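Local coordinates for protein Bpsl1147 (Burkholderia pseudomallei, PDB 5A4O) that probably binds DNA, single strands in particular, as a dimeric bacterial homolog of the eukaryotic transcription coactivator PC4, at residues Ser6-Ala11 and Arg22-Arg26; Arg32-Leu38 and Thr50-Ile56. One frame throughout, in Å; residues are numbered along the deposited sequence.

Contact 1 (Ser6-Ala11 and Arg22-Arg26)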
loop_
_atom_site.group_PDB
_atom_site.type_symbol
_atom_site.label_atom_id
_atom_site.label_comp_id
_atom_site.label_asym_id
_atom_site.label_seq_id
_atom_site.Cartn_x
_atom_site.Cartn_y
_atom_site.Cartn_z
ATOM N N SER A 6 3.989 -12.613 11.214
ATOM C CA SER A 6 4.988 -12.575 10.135
ATOM C C SER A 6 5.874 -11.301 10.175
ATOM O O SER A 6 5.378 -10.190 9.993
ATOM C CB SER A 6 4.258 -12.700 8.782
ATOM O OG SER A 6 5.093 -13.226 7.762
ATOM N N GLY A 7 7.179 -11.472 10.405
ATOM C CA GLY A 7 8.118 -10.341 10.527
ATOM C C GLY A 7 7.716 -9.329 11.602
ATOM O O GLY A 7 6.922 -9.624 12.506
ATOM N N LYS A 8 8.231 -8.116 11.486
ATOM C CA LYS A 8 7.997 -7.100 12.502
ATOM C C LYS A 8 6.834 -6.167 12.155
ATOM O O LYS A 8 6.868 -5.511 11.133
ATOM C CB LYS A 8 9.223 -6.234 12.670
ATOM C CG LYS A 8 8.878 -5.001 13.485
ATOM C CD LYS A 8 9.874 -4.609 14.514
ATOM C CE LYS A 8 10.932 -3.715 13.971
ATOM N NZ LYS A 8 11.439 -2.843 15.079
ATOM N N THR A 9 5.836 -6.041 13.027
ATOM C CA THR A 9 4.810 -5.033 12.808
ATOM C C THR A 9 5.370 -3.624 13.119
ATOM O O THR A 9 5.769 -3.356 14.234
ATOM C CB THR A 9 3.581 -5.321 13.686
ATOM O OG1 THR A 9 3.087 -6.605 13.333
ATOM C CG2 THR A 9 2.486 -4.292 13.429
ATOM N N ILE A 10 5.441 -2.758 12.123
ATOM C CA ILE A 10 5.936 -1.390 12.299
ATOM C C ILE A 10 4.757 -0.511 12.693
ATOM O O ILE A 10 4.858 0.308 13.613
ATOM C CB ILE A 10 6.548 -0.837 10.994
ATOM C CG1 ILE A 10 7.615 -1.756 10.423
ATOM C CG2 ILE A 10 7.102 0.569 11.204
ATOM C CD1 ILE A 10 8.743 -2.074 11.337
ATOM N N ALA A 11 3.643 -0.684 11.985
ATOM C CA ALA A 11 2.408 0.065 12.250
ATOM C C ALA A 11 1.122 -0.669 11.862
ATOM O O ALA A 11 1.061 -1.540 10.949
ATOM C CB ALA A 11 2.455 1.437 11.586
ATOM N N ARG A 22 -1.825 -3.050 7.881
ATOM C CA ARG A 22 -0.609 -3.421 8.617
ATOM C C ARG A 22 0.640 -3.145 7.786
ATOM O O ARG A 22 0.734 -3.553 6.632
ATOM C CB ARG A 22 -0.660 -4.900 9.009
ATOM C CG ARG A 22 0.586 -5.379 9.796
ATOM C CD ARG A 22 0.554 -6.860 10.221
ATOM N NE ARG A 22 1.819 -7.281 10.937
ATOM C CZ ARG A 22 2.786 -8.113 10.479
ATOM N NH1 ARG A 22 2.707 -8.715 9.297
ATOM N NH2 ARG A 22 3.843 -8.386 11.243
ATOM N N ILE A 23 1.588 -2.427 8.368
ATOM C CA ILE A 23 2.821 -2.109 7.711
ATOM C C ILE A 23 3.827 -2.926 8.469
ATOM O O ILE A 23 3.932 -2.781 9.694
ATOM C CB ILE A 23 3.144 -0.603 7.819
ATOM C CG1 ILE A 23 2.069 0.206 7.049
ATOM C CG2 ILE A 23 4.529 -0.310 7.263
ATOM C CD1 ILE A 23 2.209 1.694 7.187
ATOM N N SER A 24 4.497 -3.832 7.763
ATOM C CA SER A 24 5.424 -4.766 8.388
ATOM C C SER A 24 6.756 -4.776 7.618
ATOM O O SER A 24 6.844 -4.330 6.472
ATOM C CB SER A 24 4.787 -6.144 8.499
ATOM O OG SER A 24 4.523 -6.698 7.218
ATOM N N HIS A 25 7.797 -5.225 8.290
ATOM C CA HIS A 25 9.112 -5.328 7.714
ATOM C C HIS A 25 9.599 -6.739 7.957
ATOM O O HIS A 25 9.441 -7.270 9.043
ATOM C CB HIS A 25 10.073 -4.312 8.346
ATOM C CG HIS A 25 11.429 -4.345 7.727
ATOM N ND1 HIS A 25 12.415 -5.199 8.166
ATOM C CD2 HIS A 25 11.943 -3.700 6.655
ATOM C CE1 HIS A 25 13.489 -5.055 7.407
ATOM N NE2 HIS A 25 13.231 -4.143 6.491
ATOM N N ARG A 26 10.163 -7.383 6.937
ATOM C CA ARG A 26 10.750 -8.684 7.166
ATOM C C ARG A 26 11.978 -8.925 6.300
ATOM O O ARG A 26 12.228 -8.179 5.336
ATOM C CB ARG A 26 9.749 -9.798 6.966
ATOM C CG ARG A 26 9.213 -9.895 5.581
ATOM C CD ARG A 26 8.131 -10.964 5.482
ATOM N NE ARG A 26 8.223 -11.598 4.175
ATOM C CZ ARG A 26 7.819 -11.049 3.029
ATOM N NH1 ARG A 26 7.250 -9.850 3.006
ATOM N NH2 ARG A 26 7.966 -11.726 1.897
#
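A classic beta bulge interrupts the first hairpin of the PC4-like sheet where Ile10 and Ala11 of the edge strand both face Ile23. Ile23 O accepts from both backbone amides, at 2.9 Å from Ile10 N and 3.1 Å from Ala11 N, while Ile23 N returns a bond to Ala11 O. Beyond the non-hydrogen-bonded pair of Thr9 and Ser24, Lys8 and His25 form a hydrogen-bonded antiparallel pair, with Lys8 N 2.9 Å from His25 O. The bulge shifts the register by one residue between Thr9 and Ala11.

On the face of Thr9 and Ser24, Arg22 runs fully extended, CG anti to the backbone N (chi1 -180°), which carries its guanidinium along its own strand to the start of the neighbouring one. There Arg22 NE and NH2 both grip Thr9 OG1 side-on, each at 2.8 Å, and Arg22 NH2 also reaches Ser6 O at 2.7 Å. Both oxygens lie in the guanidinium plane, though the donor stands above the carbonyl plane of Ser6. Ser24 CB lies against one face of the Arg22 guanidinium, serine being small enough for the flat group to come this close. Gly7, at positive phi, brings its CA against Arg26 CB, a place for a residue without a side chain. On the sheet face of Lys8 and His25, Ile10 CD1 lies alongside His25, 4.0 Å from His25 CB, beneath Leu70 and Glu74 of the second subunit; that same Glu74 pairs with the Lys8 ammonium.

Contact 2 (Arg32-Leu38 and Thr50-Ile56); sequences RYVDVRL and TRQGISI
Arg37 and Thr50 meet where the fourth strand turns its corner. With CG anti to the backbone N (chi1 -166°), the Arg37 side chain sets out from CB on the face it shares with Asp35 and Ser55. Arg37 CG passes 3.5 Å from Thr50 O, Arg37 CD comes to 3.2 Å of the same oxygen, and the bend at chi3 (-62°) turns the guanidinium back over Gly53. Arg37 NE bonds Asp35 OD2 on its syn lone pair and Arg37 NH2 bonds Asp35 OD1 at 2.9 Å, a side-on, two-nitrogen salt bridge that fixes the rotation of the group. Arg37 NH1 points the other way, to a lone pair of Thr50 O at 2.9 Å in the carbonyl plane. Two waters extend the network, one joining Arg37 NH1 to Arg51 O and the other Arg37 NH2 to Gly53 O. Gly53 CA lies over one face of the Arg37 guanidinium; glycine suits this place because a CB would collide with Arg37 CZ.

At the corner, Thr50 OG1 accepts from Gln52 N, an ST turn, while donating to Leu38 O at 2.8 Å across to the neighbouring strand. The opposite face is apolar: Val36 CB meets Ile54 CG1 at 4.0 Å, and Val34 packs similarly on Ile56, branched residues well suited to extended backbone. The alternating hydrogen-bonded and non-hydrogen-bonded pairs join two strands consecutive in the chain, an antiparallel beta hairpin, the second of the PC4-like sheet.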
loop_
_atom_site.group_PDB
_atom_site.type_symbol
_atom_site.label_atom_id
_atom_site.label_comp_id
_atom_site.label_asym_id
_atom_site.label_seq_id
_atom_site.Cartn_x
_atom_site.Cartn_y
_atom_site.Cartn_z
ATOM N N ARG A 32 15.516 -7.454 2.307
ATOM C CA ARG A 32 14.468 -6.773 3.093
ATOM C C ARG A 32 13.202 -6.591 2.262
ATOM O O ARG A 32 13.275 -6.337 1.046
ATOM C CB ARG A 32 14.913 -5.359 3.492
ATOM C CG ARG A 32 16.039 -5.257 4.473
ATOM C CD ARG A 32 16.527 -3.824 4.647
ATOM N NE ARG A 32 15.474 -2.926 5.152
ATOM C CZ ARG A 32 15.479 -1.606 5.023
ATOM N NH1 ARG A 32 16.494 -0.993 4.406
ATOM N NH2 ARG A 32 14.463 -0.885 5.512
ATOM N N TYR A 33 12.053 -6.701 2.925
ATOM C CA TYR A 33 10.748 -6.615 2.286
ATOM C C TYR A 33 9.907 -5.681 3.176
ATOM O O TYR A 33 9.793 -5.948 4.345
ATOM C CB TYR A 33 10.069 -8.007 2.244
ATOM C CG TYR A 33 10.744 -9.092 1.429
ATOM C CD1 TYR A 33 11.963 -9.655 1.822
ATOM C CD2 TYR A 33 10.113 -9.631 0.299
ATOM C CE1 TYR A 33 12.575 -10.663 1.068
ATOM C CE2 TYR A 33 10.697 -10.657 -0.451
ATOM C CZ TYR A 33 11.936 -11.161 -0.078
ATOM O OH TYR A 33 12.547 -12.165 -0.836
ATOM N N VAL A 34 9.344 -4.598 2.633
ATOM C CA VAL A 34 8.357 -3.805 3.351
ATOM C C VAL A 34 6.988 -4.173 2.787
ATOM O O VAL A 34 6.779 -4.169 1.577
ATOM C CB VAL A 34 8.594 -2.289 3.220
ATOM C CG1 VAL A 34 7.478 -1.494 3.902
ATOM C CG2 VAL A 34 9.940 -1.921 3.829
ATOM N N ASP A 35 6.063 -4.504 3.672
ATOM C CA ASP A 35 4.756 -4.954 3.262
ATOM C C ASP A 35 3.711 -3.981 3.790
ATOM O O ASP A 35 3.784 -3.540 4.948
ATOM C CB ASP A 35 4.559 -6.345 3.845
ATOM C CG ASP A 35 3.441 -7.096 3.212
ATOM O OD1 ASP A 35 3.641 -7.630 2.113
ATOM O OD2 ASP A 35 2.368 -7.203 3.846
ATOM N N VAL A 36 2.734 -3.644 2.949
ATOM C CA VAL A 36 1.641 -2.747 3.328
ATOM C C VAL A 36 0.387 -3.471 2.906
ATOM O O VAL A 36 0.208 -3.716 1.727
ATOM C CB VAL A 36 1.728 -1.400 2.596
ATOM C CG1 VAL A 36 0.564 -0.512 2.957
ATOM C CG2 VAL A 36 3.062 -0.728 2.893
ATOM N N ARG A 37 -0.459 -3.859 3.857
ATOM C CA ARG A 37 -1.470 -4.913 3.552
ATOM C C ARG A 37 -2.695 -4.780 4.383
ATOM O O ARG A 37 -2.602 -4.603 5.590
ATOM C CB ARG A 37 -0.864 -6.305 3.810
ATOM C CG ARG A 37 -1.655 -7.502 3.238
ATOM C CD ARG A 37 -0.804 -8.772 3.180
ATOM N NE ARG A 37 0.344 -8.588 2.299
ATOM C CZ ARG A 37 0.321 -8.635 0.971
ATOM N NH1 ARG A 37 -0.770 -8.947 0.291
ATOM N NH2 ARG A 37 1.448 -8.411 0.302
ATOM N N LEU A 38 -3.839 -4.906 3.717
ATOM C CA LEU A 38 -5.122 -5.042 4.361
ATOM C C LEU A 38 -5.195 -6.391 5.120
ATOM O O LEU A 38 -5.007 -7.480 4.538
ATOM C CB LEU A 38 -6.244 -4.919 3.331
ATOM C CG LEU A 38 -7.659 -5.107 3.894
ATOM C CD1 LEU A 38 -7.958 -3.940 4.781
ATOM C CD2 LEU A 38 -8.707 -5.261 2.789
ATOM N N THR A 50 -4.704 -10.354 3.601
ATOM C CA THR A 50 -5.386 -10.512 2.342
ATOM C C THR A 50 -4.400 -10.301 1.203
ATOM O O THR A 50 -3.271 -9.980 1.451
ATOM C CB THR A 50 -6.486 -9.472 2.180
ATOM O OG1 THR A 50 -5.889 -8.185 2.020
ATOM C CG2 THR A 50 -7.403 -9.430 3.411
ATOM N N ARG A 51 -4.872 -10.412 -0.038
ATOM C CA ARG A 51 -4.037 -10.142 -1.197
ATOM C C ARG A 51 -4.065 -8.663 -1.527
ATOM O O ARG A 51 -3.360 -8.242 -2.461
ATOM C CB ARG A 51 -4.506 -10.936 -2.411
ATOM C CG ARG A 51 -4.474 -12.442 -2.224
ATOM C CD ARG A 51 -4.804 -13.190 -3.527
ATOM N NE ARG A 51 -3.823 -12.935 -4.586
ATOM C CZ ARG A 51 -3.973 -12.107 -5.624
ATOM N NH1 ARG A 51 -5.089 -11.410 -5.838
ATOM N NH2 ARG A 51 -2.985 -11.991 -6.503
ATOM N N GLN A 52 -4.868 -7.890 -0.783
ATOM C CA GLN A 52 -4.951 -6.433 -0.986
ATOM C C GLN A 52 -3.786 -5.761 -0.288
ATOM O O GLN A 52 -3.887 -5.275 0.835
ATOM C CB GLN A 52 -6.305 -5.879 -0.569
ATOM C CG GLN A 52 -7.377 -6.109 -1.627
ATOM C CD GLN A 52 -7.617 -7.571 -1.952
ATOM O OE1 GLN A 52 -8.265 -8.276 -1.200
ATOM N NE2 GLN A 52 -7.104 -8.032 -3.091
ATOM N N GLY A 53 -2.635 -5.834 -0.926
ATOM C CA GLY A 53 -1.429 -5.249 -0.340
ATOM C C GLY A 53 -0.342 -5.109 -1.365
ATOM O O GLY A 53 -0.481 -5.572 -2.523
ATOM N N ILE A 54 0.725 -4.449 -0.957
ATOM C CA ILE A 54 1.894 -4.366 -1.806
ATOM C C ILE A 54 3.161 -4.811 -1.017
ATOM O O ILE A 54 3.236 -4.720 0.236
ATOM C CB ILE A 54 2.053 -2.951 -2.416
ATOM C CG1 ILE A 54 2.287 -1.933 -1.320
ATOM C CG2 ILE A 54 0.847 -2.554 -3.258
ATOM C CD1 ILE A 54 2.853 -0.623 -1.791
ATOM N N SER A 55 4.163 -5.249 -1.775
ATOM C CA SER A 55 5.436 -5.706 -1.233
ATOM C C SER A 55 6.505 -5.002 -2.014
ATOM O O SER A 55 6.551 -5.142 -3.248
ATOM C CB SER A 55 5.574 -7.206 -1.427
ATOM O OG SER A 55 6.805 -7.644 -0.925
ATOM N N ILE A 56 7.354 -4.251 -1.314
ATOM C CA ILE A 56 8.381 -3.492 -1.977
ATOM C C ILE A 56 9.740 -3.576 -1.319
ATOM O O ILE A 56 9.866 -3.774 -0.121
ATOM C CB ILE A 56 8.006 -2.018 -2.053
ATOM C CG1 ILE A 56 7.758 -1.450 -0.659
ATOM C CG2 ILE A 56 6.767 -1.845 -2.920
ATOM C CD1 ILE A 56 7.864 0.026 -0.646
HETATM O O HOH W 1 -0.898 -9.399 -2.568
HETATM O O HOH W 2 1.523 -8.115 -2.700
#

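Contact 1 and contact 2 hold the two hairpins of one four-stranded antiparallel sheet, and their inner strands, 19-28 and 31-41, are neighbours in it. They meet through the backbone, Arg26 O lying 2.8 Å from Tyr33 N and Arg22 N 2.9 Å from Arg37 O. Both reach the second subunit and are partly buried: Ile23 and His25, like Val34, Val36, Ile54 and Ile56, are core, whereas Ser6, Gly7, Lys8 and Arg51 are surface. Arg22 is held by neutral oxygens, whereas Arg37 also has a carboxylate and waters. Contact 1 carries the bulge; 34-37 pairs with 53-56 without a shift. On the apolar side, contact 1 faces the partner's helix, and contact 2 meets Leu61 of its own helix and the partner's Ile54.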